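Local coordinates for protein WbmS, polysaccharide deacetylase involved in O-antigen biosynthesis (Bordetella bronchiseptica, PDB 3HFT) that binds zinc and is probably a polysaccharide deacetylase acting in O-antigen biosynthesis, at residues 210-221 against 235-246. Sequence-based numbering, arbitrary orientation.
With EDO (1,2-ethanediol), chain D.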
ATOM      1  N   ILE A 210     -15.019  15.264 -10.820  1.00 32.15           N
ATOM      2  CA  ILE A 210     -16.393  15.338 -10.326  1.00 32.48           C
ATOM      3  C   ILE A 210     -16.461  16.136  -9.022  1.00 31.27           C
ATOM      4  O   ILE A 210     -17.365  16.954  -8.842  1.00 32.65           O
ATOM      5  CB  ILE A 210     -17.083  13.934 -10.185  1.00 32.67           C
ATOM      6  CG1 ILE A 210     -18.599  14.128 -10.015  1.00 34.82           C
ATOM      7  CG2 ILE A 210     -16.459  13.048  -9.021  1.00 31.41           C
ATOM      8  CD1 ILE A 210     -19.314  14.912 -11.207  1.00 29.68           C
ATOM      9  N   HIS A 211     -15.512  15.941  -8.128  1.00 31.57           N
ATOM     10  CA  HIS A 211     -15.574  16.682  -6.853  1.00 32.75           C
ATOM     11  C   HIS A 211     -15.135  18.114  -7.009  1.00 31.81           C
ATOM     12  O   HIS A 211     -15.636  19.006  -6.325  1.00 31.19           O
ATOM     13  CB  HIS A 211     -14.795  15.971  -5.750  1.00 32.85           C
ATOM     14  CG  HIS A 211     -15.335  14.621  -5.427  1.00 33.13           C
ATOM     15  ND1 HIS A 211     -16.673  14.401  -5.214  1.00 34.05           N
ATOM     16  CD2 HIS A 211     -14.732  13.415  -5.330  1.00 36.62           C
ATOM     17  CE1 HIS A 211     -16.871  13.119  -4.970  1.00 37.26           C
ATOM     18  NE2 HIS A 211     -15.705  12.499  -5.026  1.00 33.17           N
ATOM     19  N   VAL A 212     -14.199  18.363  -7.917  1.00 34.66           N
ATOM     20  CA  VAL A 212     -13.804  19.759  -8.203  1.00 33.16           C
ATOM     21  C   VAL A 212     -15.011  20.472  -8.831  1.00 31.93           C
ATOM     22  O   VAL A 212     -15.332  21.590  -8.482  1.00 33.38           O
ATOM     23  CB  VAL A 212     -12.537  19.817  -9.112  1.00 33.54           C
ATOM     24  CG1 VAL A 212     -12.182  21.260  -9.526  1.00 31.10           C
ATOM     25  CG2 VAL A 212     -11.333  19.135  -8.377  1.00 30.31           C
ATOM     26  N   TYR A 213     -15.687  19.825  -9.765  1.00 31.62           N
ATOM     27  CA  TYR A 213     -16.858  20.427 -10.394  1.00 30.49           C
ATOM     28  C   TYR A 213     -17.974  20.772  -9.403  1.00 30.58           C
ATOM     29  O   TYR A 213     -18.558  21.845  -9.479  1.00 32.63           O
ATOM     30  CB  TYR A 213     -17.413  19.512 -11.489  1.00 31.43           C
ATOM     31  CG  TYR A 213     -18.362  20.239 -12.405  1.00 32.49           C
ATOM     32  CD1 TYR A 213     -17.890  20.942 -13.523  1.00 32.91           C
ATOM     33  CD2 TYR A 213     -19.720  20.278 -12.141  1.00 31.38           C
ATOM     34  CE1 TYR A 213     -18.744  21.619 -14.357  1.00 31.41           C
ATOM     35  CE2 TYR A 213     -20.570  20.993 -12.961  1.00 31.19           C
ATOM     36  CZ  TYR A 213     -20.069  21.649 -14.067  1.00 33.93           C
ATOM     37  OH  TYR A 213     -20.916  22.320 -14.898  1.00 34.14           O
HETATM   38  N   MSE A 214     -18.286  19.858  -8.497  1.00 30.98           N
HETATM   39  CA  MSE A 214     -19.385  20.071  -7.532  1.00 33.72           C
HETATM   40  C   MSE A 214     -18.921  20.720  -6.237  1.00 31.43           C
HETATM   41  O   MSE A 214     -19.746  20.991  -5.370  1.00 32.42           O
HETATM   42  CB  MSE A 214     -20.057  18.741  -7.155  1.00 33.23           C
HETATM   43  CG  MSE A 214     -20.558  17.926  -8.372  1.00 41.67           C
HETATM   44 SE   MSE A 214     -21.574  16.376  -7.752  0.75 37.41          SE
HETATM   45  CE  MSE A 214     -22.730  17.158  -7.409  1.00 23.92           C
ATOM     46  N   ASN A 215     -17.617  20.940  -6.094  1.00 33.20           N
ATOM     47  CA  ASN A 215     -17.052  21.520  -4.865  1.00 31.86           C
ATOM     48  C   ASN A 215     -17.471  20.697  -3.670  1.00 33.04           C
ATOM     49  O   ASN A 215     -17.828  21.215  -2.608  1.00 32.01           O
ATOM     50  CB  ASN A 215     -17.434  22.984  -4.691  1.00 30.86           C
ATOM     51  CG  ASN A 215     -16.714  23.655  -3.511  1.00 34.50           C
ATOM     52  OD1 ASN A 215     -15.556  23.343  -3.205  1.00 33.21           O
ATOM     53  ND2 ASN A 215     -17.401  24.584  -2.857  1.00 30.50           N
ATOM     54  N   THR A 216     -17.342  19.391  -3.833  1.00 33.17           N
ATOM     55  CA  THR A 216     -17.798  18.440  -2.826  1.00 34.78           C
ATOM     56  C   THR A 216     -17.174  18.656  -1.444  1.00 35.23           C
ATOM     57  O   THR A 216     -15.951  18.686  -1.291  1.00 34.97           O
ATOM     58  CB  THR A 216     -17.469  16.997  -3.237  1.00 36.28           C
ATOM     59  OG1 THR A 216     -18.032  16.745  -4.520  1.00 34.11           O
ATOM     60  CG2 THR A 216     -17.983  15.984  -2.204  1.00 31.46           C
ATOM     61  N   GLU A 217     -18.061  18.768  -0.461  1.00 33.73           N
ATOM     62  CA  GLU A 217     -17.693  18.787   0.958  1.00 34.86           C
ATOM     63  C   GLU A 217     -18.234  17.561   1.729  1.00 37.98           C
ATOM     64  O   GLU A 217     -17.867  17.350   2.858  1.00 34.71           O
ATOM     65  CB  GLU A 217     -18.226  20.065   1.601  1.00 36.66           C
ATOM     66  CG  GLU A 217     -19.691  20.036   2.034  1.00 34.63           C
ATOM     67  CD  GLU A 217     -20.759  20.022   0.912  1.00 42.15           C
ATOM     68  OE1 GLU A 217     -20.610  19.447  -0.187  1.00 35.91           O
ATOM     69  OE2 GLU A 217     -21.827  20.564   1.173  1.00 38.09           O
ATOM     70  N   SER A 218     -19.167  16.827   1.130  0.50 37.75           N
ATOM     71  CA  SER A 218     -19.738  15.613   1.717  0.50 36.70           C
ATOM     72  C   SER A 218     -20.055  14.661   0.585  0.50 36.54           C
ATOM     73  O   SER A 218     -20.558  15.076  -0.456  0.50 37.08           O
ATOM     74  CB  SER A 218     -21.022  15.913   2.496  0.50 39.38           C
ATOM     75  OG  SER A 218     -21.765  14.720   2.767  0.50 30.51           O
ATOM     76  N   LEU A 219     -19.752  13.384   0.784  1.00 37.32           N
ATOM     77  CA  LEU A 219     -20.042  12.383  -0.216  1.00 35.76           C
ATOM     78  C   LEU A 219     -21.535  12.164  -0.400  1.00 34.57           C
ATOM     79  O   LEU A 219     -21.961  11.575  -1.399  1.00 35.94           O
ATOM     80  CB  LEU A 219     -19.332  11.079   0.095  1.00 38.20           C
ATOM     81  CG  LEU A 219     -17.807  11.207   0.033  1.00 38.72           C
ATOM     82  CD1 LEU A 219     -17.106   9.897   0.402  1.00 41.20           C
ATOM     83  CD2 LEU A 219     -17.371  11.689  -1.356  1.00 32.82           C
ATOM     84  N   ARG A 220     -22.350  12.653   0.536  1.00 35.58           N
ATOM     85  CA  ARG A 220     -23.772  12.548   0.373  1.00 36.31           C
ATOM     86  C   ARG A 220     -24.246  13.446  -0.780  1.00 37.34           C
ATOM     87  O   ARG A 220     -25.188  13.116  -1.463  1.00 38.70           O
ATOM     88  CB  ARG A 220     -24.471  12.902   1.702  1.00 37.80           C
ATOM     89  CG  ARG A 220     -25.960  12.577   1.743  1.00 46.03           C
ATOM     90  CD  ARG A 220     -26.257  11.109   1.411  1.00 51.68           C
ATOM     91  NE  ARG A 220     -27.690  10.877   1.292  1.00 58.59           N
ATOM     92  CZ  ARG A 220     -28.513  10.651   2.313  1.00 56.48           C
ATOM     93  NH1 ARG A 220     -28.067  10.594   3.561  1.00 61.53           N
ATOM     94  NH2 ARG A 220     -29.801  10.465   2.076  1.00 64.30           N
ATOM     95  N   ARG A 221     -23.594  14.586  -0.998  1.00 37.07           N
ATOM     96  CA  ARG A 221     -23.922  15.448  -2.143  1.00 34.97           C
ATOM     97  C   ARG A 221     -23.649  14.666  -3.429  1.00 34.61           C
ATOM     98  O   ARG A 221     -24.471  14.617  -4.353  1.00 37.55           O
ATOM     99  CB  ARG A 221     -23.080  16.734  -2.116  1.00 35.68           C
ATOM    100  CG  ARG A 221     -23.331  17.718  -3.275  1.00 36.89           C
ATOM    101  CD  ARG A 221     -22.381  18.924  -3.302  1.00 35.77           C
ATOM    102  NE  ARG A 221     -22.629  19.778  -2.140  1.00 34.41           N
ATOM    103  CZ  ARG A 221     -23.610  20.661  -2.050  1.00 37.85           C
ATOM    104  NH1 ARG A 221     -24.471  20.835  -3.039  1.00 35.07           N
ATOM    105  NH2 ARG A 221     -23.744  21.359  -0.928  1.00 35.80           N
ATOM    106  N   LEU A 235     -26.091  19.777 -13.599  1.00 33.09           N
ATOM    107  CA  LEU A 235     -25.068  19.482 -12.593  1.00 30.22           C
ATOM    108  C   LEU A 235     -24.567  20.708 -11.860  1.00 30.66           C
ATOM    109  O   LEU A 235     -24.281  20.640 -10.654  1.00 31.31           O
ATOM    110  CB  LEU A 235     -23.898  18.688 -13.192  1.00 33.25           C
ATOM    111  CG  LEU A 235     -22.887  18.128 -12.166  1.00 32.11           C
ATOM    112  CD1 LEU A 235     -23.582  17.251 -11.111  1.00 31.42           C
ATOM    113  CD2 LEU A 235     -21.695  17.374 -12.838  1.00 28.56           C
ATOM    114  N   ILE A 236     -24.446  21.826 -12.568  1.00 30.41           N
ATOM    115  CA  ILE A 236     -23.908  23.050 -11.975  1.00 31.11           C
ATOM    116  C   ILE A 236     -24.778  23.527 -10.769  1.00 29.83           C
ATOM    117  O   ILE A 236     -24.268  24.178  -9.833  1.00 28.82           O
ATOM    118  CB  ILE A 236     -23.823  24.180 -13.056  1.00 30.76           C
ATOM    119  CG1 ILE A 236     -23.150  25.439 -12.495  1.00 38.12           C
ATOM    120  CG2 ILE A 236     -25.187  24.525 -13.617  1.00 33.44           C
ATOM    121  CD1 ILE A 236     -21.791  25.187 -12.004  1.00 32.70           C
ATOM    122  N   ARG A 237     -26.070  23.182 -10.796  1.00 30.21           N
ATOM    123  CA  ARG A 237     -27.008  23.564  -9.726  1.00 30.19           C
ATOM    124  C   ARG A 237     -26.650  22.858  -8.397  1.00 28.93           C
ATOM    125  O   ARG A 237     -27.006  23.321  -7.334  1.00 30.75           O
ATOM    126  CB  ARG A 237     -28.442  23.236 -10.109  1.00 30.52           C
ATOM    127  CG  ARG A 237     -28.975  24.036 -11.304  1.00 30.79           C
ATOM    128  CD  ARG A 237     -30.389  23.773 -11.546  1.00 29.68           C
ATOM    129  NE  ARG A 237     -31.214  24.186 -10.413  1.00 26.81           N
ATOM    130  CZ  ARG A 237     -32.454  23.756 -10.220  1.00 27.59           C
ATOM    131  NH1 ARG A 237     -33.053  22.984 -11.114  1.00 29.69           N
ATOM    132  NH2 ARG A 237     -33.128  24.118  -9.149  1.00 26.15           N
ATOM    133  N   TRP A 238     -25.947  21.746  -8.487  1.00 31.00           N
ATOM    134  CA  TRP A 238     -25.504  20.999  -7.310  1.00 31.31           C
ATOM    135  C   TRP A 238     -24.153  21.436  -6.749  1.00 34.30           C
ATOM    136  O   TRP A 238     -23.701  20.875  -5.750  1.00 35.28           O
ATOM    137  CB  TRP A 238     -25.426  19.518  -7.632  1.00 29.91           C
ATOM    138  CG  TRP A 238     -26.733  18.906  -7.865  1.00 32.49           C
ATOM    139  CD1 TRP A 238     -27.446  18.902  -9.013  1.00 31.93           C
ATOM    140  CD2 TRP A 238     -27.468  18.153  -6.922  1.00 34.47           C
ATOM    141  NE1 TRP A 238     -28.595  18.178  -8.845  1.00 33.10           N
ATOM    142  CE2 TRP A 238     -28.631  17.709  -7.558  1.00 31.09           C
ATOM    143  CE3 TRP A 238     -27.239  17.794  -5.587  1.00 34.74           C
ATOM    144  CZ2 TRP A 238     -29.579  16.945  -6.905  1.00 34.42           C
ATOM    145  CZ3 TRP A 238     -28.167  17.047  -4.942  1.00 33.50           C
ATOM    146  CH2 TRP A 238     -29.307  16.607  -5.591  1.00 29.43           C
ATOM    147  N   ARG A 239     -23.530  22.448  -7.337  1.00 34.15           N
ATOM    148  CA  ARG A 239     -22.240  22.925  -6.793  1.00 33.58           C
ATOM    149  C   ARG A 239     -22.397  23.560  -5.402  1.00 33.20           C
ATOM    150  O   ARG A 239     -23.187  24.489  -5.202  1.00 35.67           O
ATOM    151  CB  ARG A 239     -21.583  23.947  -7.730  1.00 35.24           C
ATOM    152  CG  ARG A 239     -20.194  24.397  -7.269  1.00 34.14           C
ATOM    153  CD  ARG A 239     -19.531  25.291  -8.306  1.00 34.94           C
ATOM    154  NE  ARG A 239     -19.097  24.485  -9.440  1.00 33.99           N
ATOM    155  CZ  ARG A 239     -18.634  24.958 -10.589  1.00 34.95           C
ATOM    156  NH1 ARG A 239     -18.535  26.250 -10.809  1.00 36.53           N
ATOM    157  NH2 ARG A 239     -18.302  24.119 -11.550  1.00 37.66           N
ATOM    158  N   ASN A 240     -21.652  23.037  -4.445  1.00 31.21           N
ATOM    159  CA  ASN A 240     -21.605  23.551  -3.080  1.00 32.06           C
ATOM    160  C   ASN A 240     -21.106  24.962  -3.092  1.00 34.10           C
ATOM    161  O   ASN A 240     -20.119  25.243  -3.733  1.00 36.64           O
ATOM    162  CB  ASN A 240     -20.672  22.655  -2.267  1.00 34.58           C
ATOM    163  CG  ASN A 240     -20.335  23.190  -0.900  1.00 34.34           C
ATOM    164  OD1 ASN A 240     -21.126  23.915  -0.271  1.00 34.88           O
ATOM    165  ND2 ASN A 240     -19.161  22.789  -0.408  1.00 32.93           N
ATOM    166  N   THR A 241     -21.802  25.864  -2.408  1.00 33.67           N
ATOM    167  CA  THR A 241     -21.395  27.266  -2.347  1.00 35.38           C
ATOM    168  C   THR A 241     -20.551  27.583  -1.098  1.00 36.35           C
ATOM    169  O   THR A 241     -20.007  28.677  -0.977  1.00 36.42           O
ATOM    170  CB  THR A 241     -22.605  28.243  -2.495  1.00 37.84           C
ATOM    171  OG1 THR A 241     -23.603  27.918  -1.532  1.00 39.30           O
ATOM    172  CG2 THR A 241     -23.197  28.153  -3.890  1.00 38.04           C
ATOM    173  N   SER A 242     -20.445  26.638  -0.171  0.50 36.79           N
ATOM    174  CA  SER A 242     -19.547  26.796   0.982  0.50 37.42           C
ATOM    175  C   SER A 242     -18.151  26.311   0.588  0.50 36.06           C
ATOM    176  O   SER A 242     -17.813  26.262  -0.599  0.50 36.39           O
ATOM    177  CB  SER A 242     -20.071  25.992   2.175  0.50 37.84           C
ATOM    178  OG  SER A 242     -19.926  24.599   1.956  0.50 42.47           O
ATOM    179  N   ALA A 243     -17.327  25.981   1.579  1.00 36.28           N
ATOM    180  CA  ALA A 243     -16.006  25.429   1.323  1.00 35.89           C
ATOM    181  C   ALA A 243     -16.142  23.972   0.898  1.00 34.34           C
ATOM    182  O   ALA A 243     -16.993  23.233   1.431  1.00 33.63           O
ATOM    183  CB  ALA A 243     -15.160  25.519   2.573  1.00 33.51           C
ATOM    184  N   GLY A 244     -15.310  23.550  -0.053  1.00 34.05           N
ATOM    185  CA  GLY A 244     -15.271  22.158  -0.449  1.00 33.99           C
ATOM    186  C   GLY A 244     -14.005  21.889  -1.239  1.00 33.51           C
ATOM    187  O   GLY A 244     -13.045  22.686  -1.180  1.00 32.28           O
ATOM    188  N   SER A 245     -14.023  20.807  -2.006  1.00 34.00           N
ATOM    189  CA  SER A 245     -12.869  20.357  -2.800  1.00 32.32           C
ATOM    190  C   SER A 245     -12.386  21.399  -3.789  1.00 33.94           C
ATOM    191  O   SER A 245     -11.181  21.562  -3.981  1.00 32.63           O
ATOM    192  CB  SER A 245     -13.200  19.064  -3.551  1.00 34.20           C
ATOM    193  OG  SER A 245     -13.490  18.000  -2.637  1.00 35.70           O
ATOM    194  N   ARG A 246     -13.309  22.121  -4.413  1.00 30.99           N
ATOM    195  CA  ARG A 246     -12.964  23.131  -5.400  1.00 31.31           C
ATOM    196  C   ARG A 246     -12.311  24.347  -4.749  1.00 34.00           C
ATOM    197  O   ARG A 246     -11.275  24.833  -5.208  1.00 32.67           O
ATOM    198  CB  ARG A 246     -14.208  23.591  -6.151  1.00 33.35           C
ATOM    199  CG  ARG A 246     -13.942  24.462  -7.357  1.00 33.27           C
ATOM    200  CD  ARG A 246     -15.266  24.982  -7.896  1.00 33.12           C
ATOM    201  NE  ARG A 246     -15.105  25.650  -9.173  1.00 34.20           N
ATOM    202  CZ  ARG A 246     -14.983  25.039 -10.350  1.00 36.83           C
ATOM    203  NH1 ARG A 246     -14.971  23.743 -10.444  1.00 31.65           N
ATOM    204  NH2 ARG A 246     -14.836  25.747 -11.446  1.00 35.15           N
TER
HETATM  205  C1  EDO D 259     -15.657   9.031  -5.928  1.00 54.81           C
HETATM  206  O1  EDO D 259     -15.442   9.780  -4.729  1.00 39.94           O
HETATM  207  C2  EDO D 259     -14.962   9.726  -7.103  1.00 61.80           C
HETATM  208  O2  EDO D 259     -14.673   8.790  -8.157  1.00 64.92           O
HETATM  209  O   HOH W   1     -23.512  21.820 -15.349  1.00 40.65           O
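With chi1 at -173°, N215 sends its amide away from its own backbone nitrogen and into the turn 240-244; N240, its CG likewise opposite the backbone nitrogen, reaches back, and the two asparagines exchange bonds. N215 ND2 donates almost straight to N240 O at 2.9 Å and also to S242 O, both close to its amide plane, which fixes the rotation of the group. In return N240 ND2 meets N215 O at 3.0 Å, nearly head-on to the carbonyl. N240 N donates to M214 O (2.9 Å), and S245 gives both OG and N to T216 O. R239 bends at chi3 (-74°): NE donates to Y213 O at 2.7 Å while NH2 hangs over the centre of the Y213 ring, a cation-pi contact with planes 72° apart. The R246 guanidinium forms a nearly parallel, offset stack on one face of R239's, I236 CD1 covering the opposite face. R246 NH1 donates to V212 O at 2.9 Å; D55 of helix 50-63 pairs with the same NH1 and probably offsets the neighbouring positive charges. R221 grips the E217 carboxylate side-on through NE and NH2, N240 CB over one guanidinium face. The whole illustrates how buried carbonyls at a helix end are satisfied: a Schellman motif closes helix 209-214 at N215, and the Asx turn of N240 lies against it, leading into helix 245-256.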